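Local atomic coordinates of fructokinase (Xylella fastidiosa Temecula1, PDB entry 3LJS), a protein that probably transfers a phosphate group from ATP to fructose, as a fructokinase of the PfkB (ribokinase-like) family of carbohydrate kinases. Residues 145-148 / 149-153; 216-219 / 220-223. All coordinates share one frame; numbering follows the deposited sequence.

Contact 1 of 2, residues 145-148 / 149-153; sequences IAEV and TFEGM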
loop_
_atom_site.group_PDB
_atom_site.type_symbol
_atom_site.label_atom_id
_atom_site.label_comp_id
_atom_site.label_asym_id
_atom_site.label_seq_id
_atom_site.Cartn_x
_atom_site.Cartn_y
_atom_site.Cartn_z
ATOM N N ILE B 145 -12.122 16.575 -2.269
ATOM C CA ILE B 145 -12.770 15.588 -3.117
ATOM C C ILE B 145 -14.296 15.643 -2.956
ATOM O O ILE B 145 -15.039 15.439 -3.917
ATOM C CB ILE B 145 -12.224 14.164 -2.828
ATOM C CG1 ILE B 145 -12.647 13.209 -3.946
ATOM C CG2 ILE B 145 -12.704 13.675 -1.471
ATOM C CD1 ILE B 145 -12.071 13.572 -5.313
ATOM N N ALA B 146 -14.765 15.943 -1.750
ATOM C CA ALA B 146 -16.201 16.042 -1.504
ATOM C C ALA B 146 -16.823 17.146 -2.357
ATOM O O ALA B 146 -17.876 16.953 -2.967
ATOM C CB ALA B 146 -16.466 16.317 -0.028
ATOM N N GLU B 147 -16.172 18.307 -2.395
ATOM C CA GLU B 147 -16.674 19.428 -3.179
ATOM C C GLU B 147 -16.703 19.065 -4.659
ATOM O O GLU B 147 -17.610 19.469 -5.386
ATOM C CB GLU B 147 -15.807 20.675 -2.963
ATOM C CG GLU B 147 -16.123 21.815 -3.933
ATOM C CD GLU B 147 -17.556 22.329 -3.824
ATOM O OE1 GLU B 147 -18.002 23.031 -4.758
ATOM O OE2 GLU B 147 -18.232 22.047 -2.808
ATOM N N VAL B 148 -15.705 18.309 -5.105
ATOM C CA VAL B 148 -15.643 17.872 -6.498
ATOM C C VAL B 148 -16.847 16.961 -6.792
ATOM O O VAL B 148 -17.482 17.065 -7.847
ATOM C CB VAL B 148 -14.326 17.103 -6.779
ATOM C CG1 VAL B 148 -14.383 16.437 -8.144
ATOM C CG2 VAL B 148 -13.133 18.072 -6.718
ATOM N N THR B 149 -17.168 16.079 -5.847
ATOM C CA THR B 149 -18.297 15.172 -6.024
ATOM C C THR B 149 -19.609 15.974 -6.073
ATOM O O THR B 149 -20.457 15.733 -6.933
ATOM C CB THR B 149 -18.367 14.113 -4.880
ATOM O OG1 THR B 149 -17.116 13.414 -4.791
ATOM C CG2 THR B 149 -19.472 13.088 -5.154
ATOM N N PHE B 150 -19.769 16.942 -5.173
ATOM C CA PHE B 150 -20.988 17.742 -5.162
ATOM C C PHE B 150 -21.133 18.511 -6.474
ATOM O O PHE B 150 -22.220 18.563 -7.047
ATOM C CB PHE B 150 -20.995 18.725 -3.986
ATOM C CG PHE B 150 -20.876 18.068 -2.633
ATOM C CD1 PHE B 150 -21.549 16.882 -2.352
ATOM C CD2 PHE B 150 -20.120 18.663 -1.625
ATOM C CE1 PHE B 150 -21.476 16.294 -1.082
ATOM C CE2 PHE B 150 -20.040 18.087 -0.350
ATOM C CZ PHE B 150 -20.718 16.902 -0.080
ATOM N N GLU B 151 -20.033 19.093 -6.952
ATOM C CA GLU B 151 -20.048 19.853 -8.198
ATOM C C GLU B 151 -20.424 18.945 -9.362
ATOM O O GLU B 151 -21.150 19.353 -10.271
ATOM C CB GLU B 151 -18.678 20.495 -8.447
ATOM C CG GLU B 151 -18.585 21.370 -9.696
ATOM C CD GLU B 151 -19.634 22.488 -9.748
ATOM O OE1 GLU B 151 -20.110 22.933 -8.681
ATOM O OE2 GLU B 151 -19.970 22.937 -10.867
ATOM N N GLY B 152 -19.922 17.714 -9.335
ATOM C CA GLY B 152 -20.260 16.773 -10.385
ATOM C C GLY B 152 -21.753 16.474 -10.365
ATOM O O GLY B 152 -22.394 16.388 -11.417
HETATM N N MSE B 153 -22.312 16.311 -9.169
HETATM C CA MSE B 153 -23.737 16.032 -9.037
HETATM C C MSE B 153 -24.568 17.226 -9.503
HETATM O O MSE B 153 -25.606 17.050 -10.144
HETATM C CB MSE B 153 -24.085 15.694 -7.584
HETATM C CG MSE B 153 -23.425 14.426 -7.052
HETATM SE SE MSE B 153 -23.769 14.153 -5.147
HETATM C CE MSE B 153 -25.272 12.947 -5.257
#
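Ala146 meets Phe150 one turn further along helix 143-158, a local contact within the helix that connects strands 130-136 and 162-166. The methyl CB of Ala146 lies 4.0 Å from CE2 of the Phe150 ring. With CG beside its own backbone N (chi1 -58°), Phe150 folds back along the preceding turn, so that one ring face covers the carbonyl oxygen Ala146 O, which sits 3.1 Å above the ring plane and off-centre toward the rim. That same oxygen accepts Phe150 N at 2.9 Å, an alpha-helical bond with an N-H...O angle of 162°.

The Glu147 side chain crosses that of Phe150 at about a right angle, its OE2 4.1 Å from CD2 of Phe150, with the carboxylate and ring planes 73° apart. OE1 of Glu147 also comes to 4.5 Å from OE1 of Glu151; Arg154 forms salt bridges with both oxygens and probably offsets the repulsion, while Arg155 forms a salt bridge with OE2 of Glu151. On a different side of the helix, Thr149 sets OG1 beside its own N, 3.0 Å from Ile145 O, the oxygen that accepts Thr149 N at 2.9 Å. OG1 is hydrogen-bonded to Ser139 O, in the loop before the helix. The helix lies between the sheet, where Val148 and Thr149 pack on Phe10 of strand 6-10, and helix 181-189, whose Arg183 and Lys186 touch the Phe150 ring. Helix 143-158 joins the parallel neighbours 130-136 and 162-166, a beta-alpha-beta crossover of the ribokinase-like fold.

Contact 2 of 2, residues 216-219 / 220-223; sequences IQQL and WQGR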
loop_
_atom_site.group_PDB
_atom_site.type_symbol
_atom_site.label_atom_id
_atom_site.label_comp_id
_atom_site.label_asym_id
_atom_site.label_seq_id
_atom_site.Cartn_x
_atom_site.Cartn_y
_atom_site.Cartn_z
ATOM N N ILE B 216 -36.410 9.771 5.916
ATOM C CA ILE B 216 -37.062 9.725 4.616
ATOM C C ILE B 216 -37.721 11.063 4.286
ATOM O O ILE B 216 -37.618 11.548 3.160
ATOM C CB ILE B 216 -38.101 8.585 4.565
ATOM C CG1 ILE B 216 -37.376 7.242 4.709
ATOM C CG2 ILE B 216 -38.879 8.640 3.258
ATOM C CD1 ILE B 216 -38.291 6.036 4.777
ATOM N N GLN B 217 -38.383 11.668 5.270
ATOM C CA GLN B 217 -39.019 12.964 5.047
ATOM C C GLN B 217 -37.967 14.013 4.715
ATOM O O GLN B 217 -38.200 14.907 3.904
ATOM C CB GLN B 217 -39.819 13.393 6.279
ATOM C CG GLN B 217 -41.047 12.542 6.533
ATOM C CD GLN B 217 -41.910 12.397 5.292
ATOM O OE1 GLN B 217 -42.259 13.387 4.645
ATOM N NE2 GLN B 217 -42.261 11.161 4.953
ATOM N N GLN B 218 -36.799 13.898 5.338
ATOM C CA GLN B 218 -35.707 14.837 5.089
ATOM C C GLN B 218 -35.239 14.714 3.634
ATOM O O GLN B 218 -34.948 15.713 2.972
ATOM C CB GLN B 218 -34.536 14.540 6.030
ATOM C CG GLN B 218 -33.420 15.567 5.967
ATOM C CD GLN B 218 -33.814 16.876 6.617
ATOM O OE1 GLN B 218 -33.984 16.949 7.839
ATOM N NE2 GLN B 218 -33.973 17.917 5.806
ATOM N N LEU B 219 -35.164 13.480 3.143
ATOM C CA LEU B 219 -34.739 13.242 1.767
ATOM C C LEU B 219 -35.690 13.906 0.776
ATOM O O LEU B 219 -35.254 14.476 -0.224
ATOM C CB LEU B 219 -34.675 11.740 1.480
ATOM C CG LEU B 219 -33.629 10.948 2.265
ATOM C CD1 LEU B 219 -33.646 9.491 1.817
ATOM C CD2 LEU B 219 -32.255 11.554 2.030
ATOM N N TRP B 220 -36.988 13.834 1.061
ATOM C CA TRP B 220 -37.996 14.425 0.186
ATOM C C TRP B 220 -37.884 15.953 0.130
ATOM O O TRP B 220 -38.467 16.591 -0.751
ATOM C CB TRP B 220 -39.398 14.025 0.655
ATOM C CG TRP B 220 -39.697 12.539 0.631
ATOM C CD1 TRP B 220 -40.663 11.901 1.353
ATOM C CD2 TRP B 220 -39.077 11.527 -0.185
ATOM N NE1 TRP B 220 -40.686 10.563 1.044
ATOM C CE2 TRP B 220 -39.725 10.303 0.105
ATOM C CE3 TRP B 220 -38.041 11.534 -1.129
ATOM C CZ2 TRP B 220 -39.372 9.096 -0.519
ATOM C CZ3 TRP B 220 -37.688 10.328 -1.750
ATOM C CH2 TRP B 220 -38.354 9.130 -1.438
ATOM N N GLN B 221 -37.136 16.535 1.069
ATOM C CA GLN B 221 -36.938 17.987 1.103
ATOM C C GLN B 221 -35.947 18.395 0.020
ATOM O O GLN B 221 -35.868 19.567 -0.352
ATOM C CB GLN B 221 -36.394 18.432 2.465
ATOM C CG GLN B 221 -37.326 18.154 3.627
ATOM C CD GLN B 221 -38.675 18.822 3.448
ATOM O OE1 GLN B 221 -38.777 20.050 3.425
ATOM N NE2 GLN B 221 -39.718 18.014 3.308
ATOM N N GLY B 222 -35.183 17.424 -0.471
ATOM C CA GLY B 222 -34.210 17.704 -1.510
ATOM C C GLY B 222 -34.669 17.265 -2.890
ATOM O O GLY B 222 -35.839 17.426 -3.250
ATOM N N ARG B 223 -33.744 16.696 -3.657
ATOM C CA ARG B 223 -34.021 16.230 -5.014
ATOM C C ARG B 223 -34.556 14.789 -5.091
ATOM O O ARG B 223 -35.173 14.410 -6.081
ATOM C CB ARG B 223 -32.738 16.291 -5.858
ATOM C CG ARG B 223 -32.070 17.658 -5.984
ATOM C CD ARG B 223 -32.572 18.394 -7.217
ATOM N NE ARG B 223 -32.603 17.516 -8.384
ATOM C CZ ARG B 223 -33.330 17.750 -9.470
ATOM N NH1 ARG B 223 -34.084 18.840 -9.545
ATOM N NH2 ARG B 223 -33.336 16.875 -10.467
HETATM O O HOH W 1 -40.614 15.651 3.615
#
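The last turn of helix 212-220 and the loop that follows it form this contact, with Trp220 lying alongside Ile216. The two side chains point the same way: CG2 of Ile216 is 3.4 Å from NE1 of Trp220 and 3.7 Å from its CE2. With CG beside its own backbone N (chi1 -62°), Trp220 also spreads one indole face over Ile216 O, which lies 3.4 Å above the plane and toward the rim, while Gln217 OE1 comes to the ring's edge near CD1, its amide turned 81° from the indole.

The backbone bonds record how the helix gives way. Trp220 N still reaches back four residues to Ile216 O, at 3.2 Å, but Gln221 N makes its better bond to Gln218 O, three residues back, and keeps a weak one to Gln217 O. Gly222 N likewise takes Leu219 O at 3.0 Å, approaching from above the carbonyl plane. In this ribokinase-like fold the chain then runs into strand 226-230 of the central sheet, on whose Leu227 both Ile216 and Leu219 pack; Leu219 also meets Trp185 and Leu188 of helix 181-189.

A water bridges the turn, donating to Gln217 O and OE1 and accepting from Gln221 NE2, though its oxygen is only 2.5 Å from Gln217 O and from Gln221 NE2, very short distances and so less certain.

Contact 1 and contact 2 follow one another along the chain, their centres 20 Å apart and their nearest atoms about 7 Å apart without touching. Helix 181-189 is their shared neighbour: Arg183 and Lys186 meet the Phe150 ring of contact 1, whereas Trp185 and Leu188 meet Leu219 of contact 2. Contact 1 is mostly buried and lies away from the known ATP-binding residues; contact 2 is at the surface but closer to them. The side chain of Leu219 is about 9 Å from that of Lys195, and that of Ile216 about 11 Å from that of Asp231, although no ATP is bound to this chain.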